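Local atomic coordinates of ofchtiv-allosamidin (Ostrinia furnacalis, PDB entry 6JMB), a protein that probably hydrolyses the beta-1,4 linkages of chitin as a group IV insect chitinase of glycoside hydrolase family 18, and binds the inhibitor allosamidin. Residues F105-L110 against E149-F154; T203-A207 against W318-D322; A207-I211 against L223-N227; V331-S336 against V370-T376. All coordinates share one frame; numbering follows the deposited sequence.

Contact 1 (F105-L110 against E149-F154); sequences FIQTSL and ELREEF
Ile106 reaches across to three residues of helix 138-154 and can be followed branch by branch. Beyond its CB, the methyl CG2, which stands anti to the backbone N, lies 3.6 Å from Glu153 CB. The other branch starts at CG1, 3.7 Å from Leu150 CD2, and ends at CD1, which lies 3.6 Å from Glu149 CB. One isoleucine thus touches positions 149, 150 and 153, neighbours on one side of the partner helix. Leu150 CD2 is shared, because Phe105 CE2 also approaches it, at 4.1 Å. The Glu149 carboxylate is engaged elsewhere, in a salt bridge with Arg102.

Glu153 bends at chi2 (67°), which brings its carboxylate beside the Gln107 amide with the two planes 80° apart. The groups are joined through a water that donates to Gln107 OE1 at 2.8 Å and to Glu153 OE1 at 3.1 Å. Deeper in, Ser109 OG sits at the edge of the Phe154 ring, near its plane; its hydroxyl donates to Phe105 O at 2.8 Å, one turn back. Phe105, Leu150 and Phe154 all continue inward onto Leu121 of strand 120-124. The axes of segments 105-110 and 149-154 approach to 10.3 Å and are inclined at 49°; such helices packed side by side over the strands are characteristic of the outer helical layer of a TIM barrel, the family 18 catalytic fold.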
loop_
_atom_site.group_PDB
_atom_site.type_symbol
_atom_site.label_atom_id
_atom_site.label_comp_id
_atom_site.label_asym_id
_atom_site.label_seq_id
_atom_site.Cartn_x
_atom_site.Cartn_y
_atom_site.Cartn_z
ATOM N N PHE A 105 13.683 -1.213 20.172
ATOM C CA PHE A 105 13.289 -1.101 18.773
ATOM C C PHE A 105 13.942 0.099 18.105
ATOM O O PHE A 105 14.416 0.008 16.967
ATOM C CB PHE A 105 11.774 -1.017 18.605
ATOM C CG PHE A 105 11.383 -0.822 17.177
ATOM C CD1 PHE A 105 11.578 -1.848 16.262
ATOM C CD2 PHE A 105 10.932 0.405 16.720
ATOM C CE1 PHE A 105 11.276 -1.671 14.925
ATOM C CE2 PHE A 105 10.628 0.588 15.380
ATOM C CZ PHE A 105 10.803 -0.451 14.484
ATOM N N ILE A 106 13.947 1.241 18.787
ATOM C CA ILE A 106 14.569 2.433 18.220
ATOM C C ILE A 106 16.036 2.167 17.896
ATOM O O ILE A 106 16.516 2.486 16.803
ATOM C CB ILE A 106 14.386 3.636 19.158
ATOM C CG1 ILE A 106 12.905 4.003 19.249
ATOM C CG2 ILE A 106 15.223 4.813 18.676
ATOM C CD1 ILE A 106 12.564 4.897 20.425
ATOM N N GLN A 107 16.760 1.542 18.829
ATOM C CA GLN A 107 18.189 1.325 18.623
ATOM C C GLN A 107 18.464 0.258 17.565
ATOM O O GLN A 107 19.372 0.422 16.743
ATOM C CB GLN A 107 18.871 0.982 19.949
ATOM C CG GLN A 107 18.879 2.137 20.947
ATOM C CD GLN A 107 19.448 3.422 20.363
ATOM O OE1 GLN A 107 18.842 4.490 20.469
ATOM N NE2 GLN A 107 20.618 3.325 19.743
ATOM N N THR A 108 17.715 -0.851 17.571
ATOM C CA THR A 108 17.995 -1.905 16.596
ATOM C C THR A 108 17.527 -1.522 15.195
ATOM O O THR A 108 18.190 -1.862 14.206
ATOM C CB THR A 108 17.406 -3.249 17.024
ATOM O OG1 THR A 108 15.993 -3.127 17.224
ATOM C CG2 THR A 108 18.069 -3.747 18.299
ATOM N N SER A 109 16.392 -0.825 15.079
ATOM C CA SER A 109 15.987 -0.350 13.758
ATOM C C SER A 109 16.958 0.700 13.238
ATOM O O SER A 109 17.316 0.688 12.053
ATOM C CB SER A 109 14.547 0.173 13.776
ATOM O OG SER A 109 14.428 1.380 14.509
ATOM N N LEU A 110 17.425 1.597 14.112
ATOM C CA LEU A 110 18.423 2.577 13.694
ATOM C C LEU A 110 19.698 1.896 13.211
ATOM O O LEU A 110 20.298 2.322 12.218
ATOM C CB LEU A 110 18.734 3.524 14.852
ATOM C CG LEU A 110 19.857 4.537 14.642
ATOM C CD1 LEU A 110 19.470 5.527 13.565
ATOM C CD2 LEU A 110 20.147 5.260 15.945
ATOM N N GLU A 149 9.044 8.954 20.171
ATOM C CA GLU A 149 10.386 8.565 20.592
ATOM C C GLU A 149 11.279 8.246 19.397
ATOM O O GLU A 149 12.480 8.554 19.413
ATOM C CB GLU A 149 10.298 7.406 21.585
ATOM C CG GLU A 149 9.596 7.819 22.886
ATOM C CD GLU A 149 9.432 6.690 23.881
ATOM O OE1 GLU A 149 9.795 5.547 23.551
ATOM O OE2 GLU A 149 8.932 6.946 25.002
ATOM N N LEU A 150 10.717 7.645 18.347
ATOM C CA LEU A 150 11.478 7.450 17.115
ATOM C C LEU A 150 11.912 8.787 16.529
ATOM O O LEU A 150 13.074 8.962 16.143
ATOM C CB LEU A 150 10.644 6.674 16.094
ATOM C CG LEU A 150 10.567 5.159 16.287
ATOM C CD1 LEU A 150 9.330 4.591 15.604
ATOM C CD2 LEU A 150 11.828 4.459 15.767
ATOM N N ARG A 151 10.991 9.751 16.469
ATOM C CA ARG A 151 11.330 11.059 15.920
ATOM C C ARG A 151 12.452 11.714 16.709
ATOM O O ARG A 151 13.395 12.257 16.122
ATOM C CB ARG A 151 10.092 11.956 15.907
ATOM C CG ARG A 151 10.388 13.430 15.645
ATOM C CD ARG A 151 11.095 13.635 14.316
ATOM N NE ARG A 151 10.287 13.147 13.206
ATOM C CZ ARG A 151 10.685 13.114 11.939
ATOM N NH1 ARG A 151 11.900 13.537 11.608
ATOM N NH2 ARG A 151 9.867 12.654 11.003
ATOM N N GLU A 152 12.371 11.664 18.041
ATOM C CA GLU A 152 13.395 12.291 18.871
ATOM C C GLU A 152 14.777 11.724 18.573
ATOM O O GLU A 152 15.757 12.475 18.477
ATOM C CB GLU A 152 13.040 12.117 20.345
ATOM C CG GLU A 152 11.961 13.083 20.808
ATOM C CD GLU A 152 11.413 12.749 22.179
ATOM O OE1 GLU A 152 11.769 11.684 22.729
ATOM O OE2 GLU A 152 10.621 13.560 22.707
ATOM N N GLU A 153 14.877 10.409 18.396
ATOM C CA GLU A 153 16.176 9.821 18.097
ATOM C C GLU A 153 16.586 10.067 16.652
ATOM O O GLU A 153 17.749 10.393 16.378
ATOM C CB GLU A 153 16.148 8.321 18.380
ATOM C CG GLU A 153 17.486 7.635 18.163
ATOM C CD GLU A 153 18.535 8.081 19.158
ATOM O OE1 GLU A 153 18.159 8.520 20.266
ATOM O OE2 GLU A 153 19.737 7.987 18.832
ATOM N N PHE A 154 15.649 9.913 15.715
ATOM C CA PHE A 154 15.996 10.018 14.300
ATOM C C PHE A 154 16.460 11.423 13.936
ATOM O O PHE A 154 17.243 11.593 12.993
ATOM C CB PHE A 154 14.798 9.627 13.431
ATOM C CG PHE A 154 14.630 8.143 13.234
ATOM C CD1 PHE A 154 15.179 7.229 14.121
ATOM C CD2 PHE A 154 13.913 7.665 12.148
ATOM C CE1 PHE A 154 15.007 5.860 13.931
ATOM C CE2 PHE A 154 13.743 6.305 11.952
ATOM C CZ PHE A 154 14.287 5.401 12.840
HETATM O O HOH W 1 16.965 6.092 21.764
#

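Contact 2 (T203-A207 against W318-D322); sequences TGHNA and WVSFD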
loop_
_atom_site.group_PDB
_atom_site.type_symbol
_atom_site.label_atom_id
_atom_site.label_comp_id
_atom_site.label_asym_id
_atom_site.label_seq_id
_atom_site.Cartn_x
_atom_site.Cartn_y
_atom_site.Cartn_z
ATOM N N THR A 203 -19.373 -8.962 -4.617
ATOM C CA THR A 203 -18.278 -8.314 -5.333
ATOM C C THR A 203 -18.224 -6.835 -4.974
ATOM O O THR A 203 -19.231 -6.216 -4.622
ATOM C CB THR A 203 -18.475 -8.452 -6.845
ATOM O OG1 THR A 203 -19.722 -7.847 -7.219
ATOM C CG2 THR A 203 -18.469 -9.920 -7.265
ATOM N N GLY A 204 -17.028 -6.271 -5.056
ATOM C CA GLY A 204 -16.843 -4.863 -4.755
ATOM C C GLY A 204 -15.477 -4.437 -5.236
ATOM O O GLY A 204 -14.619 -5.266 -5.558
ATOM N N HIS A 205 -15.287 -3.128 -5.291
ATOM C CA HIS A 205 -14.060 -2.586 -5.849
ATOM C C HIS A 205 -12.958 -2.522 -4.805
ATOM O O HIS A 205 -13.194 -2.219 -3.631
ATOM C CB HIS A 205 -14.294 -1.201 -6.449
ATOM C CG HIS A 205 -15.320 -1.191 -7.538
ATOM N ND1 HIS A 205 -15.208 -1.955 -8.679
ATOM C CD2 HIS A 205 -16.484 -0.510 -7.653
ATOM C CE1 HIS A 205 -16.257 -1.740 -9.454
ATOM N NE2 HIS A 205 -17.045 -0.865 -8.855
ATOM N N ASN A 206 -11.744 -2.804 -5.259
ATOM C CA ASN A 206 -10.574 -2.730 -4.395
ATOM C C ASN A 206 -10.311 -1.290 -3.969
ATOM O O ASN A 206 -9.943 -1.033 -2.815
ATOM C CB ASN A 206 -9.393 -3.308 -5.177
ATOM C CG ASN A 206 -8.130 -3.436 -4.358
ATOM O OD1 ASN A 206 -8.159 -3.705 -3.155
ATOM N ND2 ASN A 206 -6.995 -3.276 -5.025
ATOM N N ALA A 207 -10.524 -0.339 -4.875
ATOM C CA ALA A 207 -10.257 1.061 -4.573
ATOM C C ALA A 207 -11.232 1.972 -5.308
ATOM O O ALA A 207 -10.815 2.800 -6.126
ATOM C CB ALA A 207 -8.811 1.403 -4.944
ATOM N N TRP A 318 -15.013 -12.691 -11.473
ATOM C CA TRP A 318 -15.260 -11.260 -11.408
ATOM C C TRP A 318 -14.037 -10.631 -10.757
ATOM O O TRP A 318 -13.606 -11.071 -9.688
ATOM C CB TRP A 318 -16.522 -10.982 -10.590
ATOM C CG TRP A 318 -17.040 -9.587 -10.674
ATOM C CD1 TRP A 318 -18.088 -9.141 -11.445
ATOM C CD2 TRP A 318 -16.589 -8.453 -9.922
ATOM N NE1 TRP A 318 -18.295 -7.803 -11.228
ATOM C CE2 TRP A 318 -17.390 -7.356 -10.299
ATOM C CE3 TRP A 318 -15.575 -8.258 -8.974
ATOM C CZ2 TRP A 318 -17.208 -6.077 -9.766
ATOM C CZ3 TRP A 318 -15.398 -6.989 -8.438
ATOM C CH2 TRP A 318 -16.213 -5.915 -8.838
ATOM N N VAL A 319 -13.462 -9.623 -11.406
ATOM C CA VAL A 319 -12.186 -9.049 -10.994
ATOM C C VAL A 319 -12.321 -7.534 -10.915
ATOM O O VAL A 319 -12.740 -6.892 -11.883
ATOM C CB VAL A 319 -11.064 -9.431 -11.980
ATOM C CG1 VAL A 319 -9.744 -8.762 -11.588
ATOM C CG2 VAL A 319 -10.893 -10.935 -12.045
ATOM N N SER A 320 -11.964 -6.967 -9.767
ATOM C CA SER A 320 -11.786 -5.528 -9.627
ATOM C C SER A 320 -10.310 -5.211 -9.830
ATOM O O SER A 320 -9.447 -5.903 -9.283
ATOM C CB SER A 320 -12.198 -5.106 -8.220
ATOM O OG SER A 320 -11.596 -3.879 -7.864
ATOM N N PHE A 321 -10.015 -4.180 -10.618
ATOM C CA PHE A 321 -8.625 -3.798 -10.843
ATOM C C PHE A 321 -8.552 -2.300 -11.109
ATOM O O PHE A 321 -9.566 -1.600 -11.124
ATOM C CB PHE A 321 -7.980 -4.629 -11.961
ATOM C CG PHE A 321 -8.543 -4.371 -13.335
ATOM C CD1 PHE A 321 -9.815 -4.800 -13.681
ATOM C CD2 PHE A 321 -7.781 -3.714 -14.293
ATOM C CE1 PHE A 321 -10.321 -4.568 -14.957
ATOM C CE2 PHE A 321 -8.278 -3.492 -15.571
ATOM C CZ PHE A 321 -9.548 -3.914 -15.900
ATOM N N ASP A 322 -7.330 -1.808 -11.291
ATOM C CA ASP A 322 -7.105 -0.422 -11.664
ATOM C C ASP A 322 -6.195 -0.378 -12.880
ATOM O O ASP A 322 -5.245 -1.161 -12.982
ATOM C CB ASP A 322 -6.515 0.371 -10.493
ATOM C CG ASP A 322 -7.590 0.926 -9.576
ATOM O OD1 ASP A 322 -8.138 2.001 -9.901
ATOM O OD2 ASP A 322 -7.918 0.282 -8.549
HETATM O O HOH W 2 -12.490 -1.957 -9.539
HETATM O O HOH W 3 -7.450 -2.393 -7.859
HETATM O O HOH W 4 -10.636 -0.446 -7.753
#
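Ser320 OG is gripped from two directions: Asn206 N donates to it at 2.8 Å, N-H...O angle 168°, and a water lies 2.7 Å away. That water also binds His205 ND1 at 2.9 Å, so Ser320 OG holds the 203-207 loop twice, directly at Asn206 N and through the water at the His205 imidazole. The loop, which follows barrel strand 187-190, here runs alongside strand 317-320 of what is, by topology, the alpha+beta insertion domain set into the family 18 TIM barrel, the segments' end-to-end directions only 6° apart. Ser320 OG stands anti to its own N, which brings it to the loop. Asp304 holds the far nitrogen of His205, NE2.

Asp322 OD2 receives two waters, one bound to Asn206 ND2 and the other to Ala207 N, while Asp322 OD1 is taken by Lys330 and Ser326. Asn206 OD1 accepts from the backbone N of Asp194, a residue of the allosamizoline pocket, and so belongs to its second shell.

At the opposite end Gly204 O comes to the indole edge, 3.4 Å from Trp318 CZ3, while NE1 bonds to Asn262 O. Over one face of the indole, Thr203 CB makes a CH-pi contact, 3.5 Å from the centroid of the Trp318 six-membered ring and 9° off its normal.

Contact 3 (A207-I211 against L223-N227); sequences APLFI and LYNVN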
loop_
_atom_site.group_PDB
_atom_site.type_symbol
_atom_site.label_atom_id
_atom_site.label_comp_id
_atom_site.label_asym_id
_atom_site.label_seq_id
_atom_site.Cartn_x
_atom_site.Cartn_y
_atom_site.Cartn_z
ATOM N N ALA A 207 -10.524 -0.339 -4.875
ATOM C CA ALA A 207 -10.257 1.061 -4.573
ATOM C C ALA A 207 -11.232 1.972 -5.308
ATOM O O ALA A 207 -10.815 2.800 -6.126
ATOM C CB ALA A 207 -8.811 1.403 -4.944
ATOM N N PRO A 208 -12.530 1.879 -5.030
ATOM C CA PRO A 208 -13.471 2.811 -5.660
ATOM C C PRO A 208 -13.217 4.222 -5.154
ATOM O O PRO A 208 -12.954 4.432 -3.969
ATOM C CB PRO A 208 -14.834 2.300 -5.185
ATOM C CG PRO A 208 -14.547 1.699 -3.837
ATOM C CD PRO A 208 -13.141 1.135 -3.909
ATOM N N LEU A 209 -13.293 5.196 -6.064
ATOM C CA LEU A 209 -13.092 6.584 -5.666
ATOM C C LEU A 209 -14.303 7.117 -4.909
ATOM O O LEU A 209 -14.158 7.774 -3.870
ATOM C CB LEU A 209 -12.813 7.431 -6.907
ATOM C CG LEU A 209 -12.154 8.800 -6.763
ATOM C CD1 LEU A 209 -10.967 8.740 -5.814
ATOM C CD2 LEU A 209 -11.712 9.276 -8.143
ATOM N N PHE A 210 -15.501 6.832 -5.407
ATOM C CA PHE A 210 -16.740 7.340 -4.830
ATOM C C PHE A 210 -17.676 6.152 -4.618
ATOM O O PHE A 210 -17.259 4.987 -4.635
ATOM C CB PHE A 210 -17.361 8.400 -5.752
ATOM C CG PHE A 210 -16.430 9.521 -6.106
ATOM C CD1 PHE A 210 -16.061 10.460 -5.153
ATOM C CD2 PHE A 210 -15.938 9.651 -7.397
ATOM C CE1 PHE A 210 -15.207 11.503 -5.480
ATOM C CE2 PHE A 210 -15.091 10.697 -7.733
ATOM C CZ PHE A 210 -14.721 11.622 -6.773
ATOM N N ILE A 211 -18.968 6.438 -4.434
ATOM C CA ILE A 211 -20.004 5.408 -4.353
ATOM C C ILE A 211 -19.893 4.459 -5.545
ATOM O O ILE A 211 -19.494 4.869 -6.641
ATOM C CB ILE A 211 -21.404 6.048 -4.254
ATOM C CG1 ILE A 211 -22.457 5.017 -3.850
ATOM C CG2 ILE A 211 -21.794 6.732 -5.571
ATOM C CD1 ILE A 211 -23.769 5.663 -3.397
ATOM N N LEU A 223 -19.577 4.550 3.518
ATOM C CA LEU A 223 -19.122 3.570 2.545
ATOM C C LEU A 223 -17.599 3.537 2.487
ATOM O O LEU A 223 -16.920 4.522 2.787
ATOM C CB LEU A 223 -19.687 3.896 1.160
ATOM C CG LEU A 223 -21.219 3.893 1.059
ATOM C CD1 LEU A 223 -21.652 4.488 -0.275
ATOM C CD2 LEU A 223 -21.784 2.496 1.221
ATOM N N TYR A 224 -17.061 2.387 2.095
ATOM C CA TYR A 224 -15.610 2.213 2.013
ATOM C C TYR A 224 -15.148 2.656 0.632
ATOM O O TYR A 224 -15.192 1.882 -0.327
ATOM C CB TYR A 224 -15.227 0.761 2.263
ATOM C CG TYR A 224 -15.584 0.197 3.625
ATOM C CD1 TYR A 224 -15.953 1.016 4.684
ATOM C CD2 TYR A 224 -15.545 -1.176 3.841
ATOM C CE1 TYR A 224 -16.269 0.478 5.928
ATOM C CE2 TYR A 224 -15.861 -1.719 5.070
ATOM C CZ TYR A 224 -16.223 -0.888 6.108
ATOM O OH TYR A 224 -16.540 -1.433 7.333
ATOM N N ASN A 225 -14.714 3.910 0.518
ATOM C CA ASN A 225 -14.164 4.393 -0.741
ATOM C C ASN A 225 -13.061 5.413 -0.469
ATOM O O ASN A 225 -12.873 5.887 0.657
ATOM C CB ASN A 225 -15.258 4.871 -1.715
ATOM C CG ASN A 225 -16.125 5.985 -1.144
ATOM O OD1 ASN A 225 -15.623 7.004 -0.678
ATOM N ND2 ASN A 225 -17.443 5.795 -1.203
ATOM N N VAL A 226 -12.302 5.715 -1.524
ATOM C CA VAL A 226 -11.112 6.551 -1.392
ATOM C C VAL A 226 -11.487 7.952 -0.922
ATOM O O VAL A 226 -10.838 8.521 -0.037
ATOM C CB VAL A 226 -10.337 6.583 -2.722
ATOM C CG1 VAL A 226 -9.168 7.560 -2.641
ATOM C CG2 VAL A 226 -9.858 5.181 -3.090
ATOM N N ASN A 227 -12.527 8.534 -1.518
ATOM C CA ASN A 227 -12.931 9.886 -1.142
ATOM C C ASN A 227 -13.302 9.967 0.337
ATOM O O ASN A 227 -12.877 10.891 1.046
ATOM C CB ASN A 227 -14.086 10.350 -2.032
ATOM C CG ASN A 227 -14.655 11.684 -1.605
ATOM O OD1 ASN A 227 -13.968 12.708 -1.602
ATOM N ND2 ASN A 227 -15.937 11.683 -1.263
#
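Phe210 and Asn227 meet with ring and amide planes 57° apart, Phe210 CD1 lying 3.7 Å from Asn227 CB. The amide's OD1 is hydrogen-bonded to Tyr333. This pairing lies at the start of helix 226-235 in the TIM barrel, where Asn225 is the N-cap: its OD1 accepts from the backbone N of Asn228. Asn225 CG sits between its own N and carbonyl carbon (chi1 58°), the rotation that lets OD1 turn back over the first helical turn.

Leu209 and Val226 approach at a slant, Leu209 CD1 reaching Val226 CB at 3.8 Å, while Leu209 CG lies over one face of the Phe210 ring, offset toward its rim. Pro208 stands at about a right angle to Asn225 and puts its CG 3.6 Å from Tyr224 O. At the outer end, Ile211 CG1 packs on Leu223 CD1 at 3.7 Å.

Two backbone bonds give the N-H groups of Val226 and Asn227, the first two helical residues, partners in the 207-211 loop. Asn227 N donates to Leu209 O at 3.0 Å. Val226 N reaches Pro208 O at 2.8 Å, with an N-H...O angle of 170°.

Contact 4 (V331-S336 against V370-T376); sequences VEYANS and VLAEGST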
loop_
_atom_site.group_PDB
_atom_site.type_symbol
_atom_site.label_atom_id
_atom_site.label_comp_id
_atom_site.label_asym_id
_atom_site.label_seq_id
_atom_site.Cartn_x
_atom_site.Cartn_y
_atom_site.Cartn_z
ATOM N N VAL A 331 -5.208 10.178 -9.425
ATOM C CA VAL A 331 -4.202 11.216 -9.225
ATOM C C VAL A 331 -4.815 12.598 -9.421
ATOM O O VAL A 331 -4.446 13.558 -8.731
ATOM C CB VAL A 331 -2.968 10.967 -10.111
ATOM C CG1 VAL A 331 -1.895 12.015 -9.832
ATOM C CG2 VAL A 331 -2.413 9.574 -9.849
ATOM N N GLU A 332 -5.776 12.719 -10.340
ATOM C CA GLU A 332 -6.492 13.983 -10.489
ATOM C C GLU A 332 -7.243 14.343 -9.213
ATOM O O GLU A 332 -7.265 15.512 -8.803
ATOM C CB GLU A 332 -7.424 13.923 -11.704
ATOM C CG GLU A 332 -6.650 13.997 -13.018
ATOM C CD GLU A 332 -7.494 13.736 -14.246
ATOM O OE1 GLU A 332 -8.634 13.241 -14.108
ATOM O OE2 GLU A 332 -7.003 14.019 -15.359
ATOM N N TYR A 333 -7.847 13.348 -8.561
ATOM C CA TYR A 333 -8.489 13.575 -7.272
ATOM C C TYR A 333 -7.482 14.082 -6.243
ATOM O O TYR A 333 -7.741 15.058 -5.525
ATOM C CB TYR A 333 -9.162 12.280 -6.799
ATOM C CG TYR A 333 -9.775 12.396 -5.424
ATOM C CD1 TYR A 333 -9.026 12.127 -4.285
ATOM C CD2 TYR A 333 -11.091 12.795 -5.261
ATOM C CE1 TYR A 333 -9.570 12.252 -3.023
ATOM C CE2 TYR A 333 -11.649 12.919 -3.996
ATOM C CZ TYR A 333 -10.877 12.644 -2.882
ATOM O OH TYR A 333 -11.406 12.774 -1.618
ATOM N N ALA A 334 -6.323 13.422 -6.152
ATOM C CA ALA A 334 -5.297 13.848 -5.208
ATOM C C ALA A 334 -4.838 15.270 -5.500
ATOM O O ALA A 334 -4.662 16.076 -4.576
ATOM C CB ALA A 334 -4.117 12.874 -5.252
ATOM N N ASN A 335 -4.642 15.600 -6.781
ATOM C CA ASN A 335 -4.272 16.965 -7.145
ATOM C C ASN A 335 -5.339 17.958 -6.704
ATOM O O ASN A 335 -5.019 19.047 -6.216
ATOM C CB ASN A 335 -4.077 17.066 -8.660
ATOM C CG ASN A 335 -2.764 16.482 -9.130
ATOM O OD1 ASN A 335 -1.843 16.279 -8.340
ATOM N ND2 ASN A 335 -2.662 16.231 -10.435
ATOM N N SER A 336 -6.616 17.595 -6.864
ATOM C CA SER A 336 -7.695 18.530 -6.554
ATOM C C SER A 336 -7.744 18.870 -5.071
ATOM O O SER A 336 -8.208 19.953 -4.700
ATOM C CB SER A 336 -9.037 17.986 -7.050
ATOM O OG SER A 336 -9.497 16.921 -6.235
ATOM N N VAL A 370 0.677 12.591 -14.328
ATOM C CA VAL A 370 -0.453 13.379 -13.848
ATOM C C VAL A 370 -0.053 14.291 -12.691
ATOM O O VAL A 370 -0.575 15.408 -12.565
ATOM C CB VAL A 370 -1.642 12.459 -13.521
ATOM C CG1 VAL A 370 -2.829 13.273 -13.023
ATOM C CG2 VAL A 370 -2.028 11.660 -14.754
ATOM N N LEU A 371 0.877 13.855 -11.832
ATOM C CA LEU A 371 1.386 14.744 -10.791
ATOM C C LEU A 371 2.158 15.914 -11.389
ATOM O O LEU A 371 2.022 17.054 -10.929
ATOM C CB LEU A 371 2.273 13.974 -9.813
ATOM C CG LEU A 371 1.556 13.063 -8.822
ATOM C CD1 LEU A 371 2.576 12.270 -8.028
ATOM C CD2 LEU A 371 0.685 13.876 -7.882
ATOM N N ALA A 372 2.983 15.654 -12.403
ATOM C CA ALA A 372 3.758 16.731 -13.014
ATOM C C ALA A 372 2.857 17.722 -13.735
ATOM O O ALA A 372 3.082 18.937 -13.672
ATOM C CB ALA A 372 4.793 16.155 -13.977
ATOM N N GLU A 373 1.823 17.226 -14.420
ATOM C CA GLU A 373 0.951 18.107 -15.188
ATOM C C GLU A 373 0.005 18.912 -14.308
ATOM O O GLU A 373 -0.448 19.985 -14.728
ATOM C CB GLU A 373 0.184 17.297 -16.235
ATOM C CG GLU A 373 1.119 16.653 -17.252
ATOM C CD GLU A 373 0.410 15.787 -18.276
ATOM O OE1 GLU A 373 -0.823 15.607 -18.171
ATOM O OE2 GLU A 373 1.100 15.286 -19.189
ATOM N N GLY A 374 -0.292 18.432 -13.102
ATOM C CA GLY A 374 -1.169 19.135 -12.190
ATOM C C GLY A 374 -2.642 19.061 -12.518
ATOM O O GLY A 374 -3.423 19.822 -11.936
ATOM N N SER A 375 -3.054 18.163 -13.415
ATOM C CA SER A 375 -4.457 18.078 -13.810
ATOM C C SER A 375 -5.336 17.780 -12.603
ATOM O O SER A 375 -5.034 16.890 -11.804
ATOM C CB SER A 375 -4.632 16.975 -14.854
ATOM O OG SER A 375 -3.822 17.220 -15.990
ATOM N N THR A 376 -6.426 18.524 -12.469
ATOM C CA THR A 376 -7.341 18.319 -11.349
ATOM C C THR A 376 -8.686 17.803 -11.844
ATOM O O THR A 376 -9.518 17.362 -11.052
ATOM C CB THR A 376 -7.559 19.611 -10.543
ATOM O OG1 THR A 376 -8.111 20.618 -11.402
ATOM C CG2 THR A 376 -6.243 20.108 -9.953
HETATM O O HOH W 5 0.405 18.075 -9.034
#
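Helix 324-336 and helix 362-373 run past each other near their C-terminal ends, with the CA atoms of Val331 and Val370 6.3 Å apart. Gly374, the first residue to leave the second helix, has a positive phi (76°), and beyond it the chain turns back across the first helix until the CA atoms of Glu332 and Thr376 are only 4.5 Å apart. Ser375 O makes a CA-H...O contact of 3.5 Å with Glu332 CA.

Asn335 is the main polar link, its CG anti to its carbonyl carbon and beside the backbone N, which carries the amide to the turn at Ser375. Its ND2 donates twice, to Ser375 O at 2.8 Å and to Val370 O at 3.1 Å, and both acceptors lie in or close to the amide plane. The Ser375 bond is the straighter one (167° against 149°). Val370 O also takes the helical bond from Gly374 N, the two donors arriving from opposite faces of the carbonyl plane. Asn335 OD1 accepts from a water that also donates to Leu371 O. The amide is thereby fixed at both ends.

In the TIM barrel these helices lie outside the strands, and Val331 and Leu371 both rest on Ile342 of strand 341-345. Val331 CG1 meets Val370 CG1 at 3.6 Å and Leu371 CD2 at 3.7 Å. At Thr376, the last modelled residue, methyl CG2 packs on Asn335 CB at 4.0 Å.

In the fold
Contacts 2 and 3 share Ala207, and their centres lie about 11 Å apart: they use one loop, whose first part, 203-207, meets 318-322 and whose second, 207-211, meets the start of helix 226-235. Contact 3 touches contact 4 through Tyr333 (Tyr333 OH to Asn227 OD1, 2.6 Å). Contacts 2 and 4, with centres about 23 Å apart, are joined along the chain by strand 317-320 running on into helix 324-336. Contact 1 stands alone, its centre about 35 to 38 Å from the others. Of contacts 1 to 3, contact 2 lies nearest allosamizoline: the Asn206 side chain is about 7 Å from it, against about 11 Å for Ala207 in contact 3 and about 13 Å for Phe105 in contact 1.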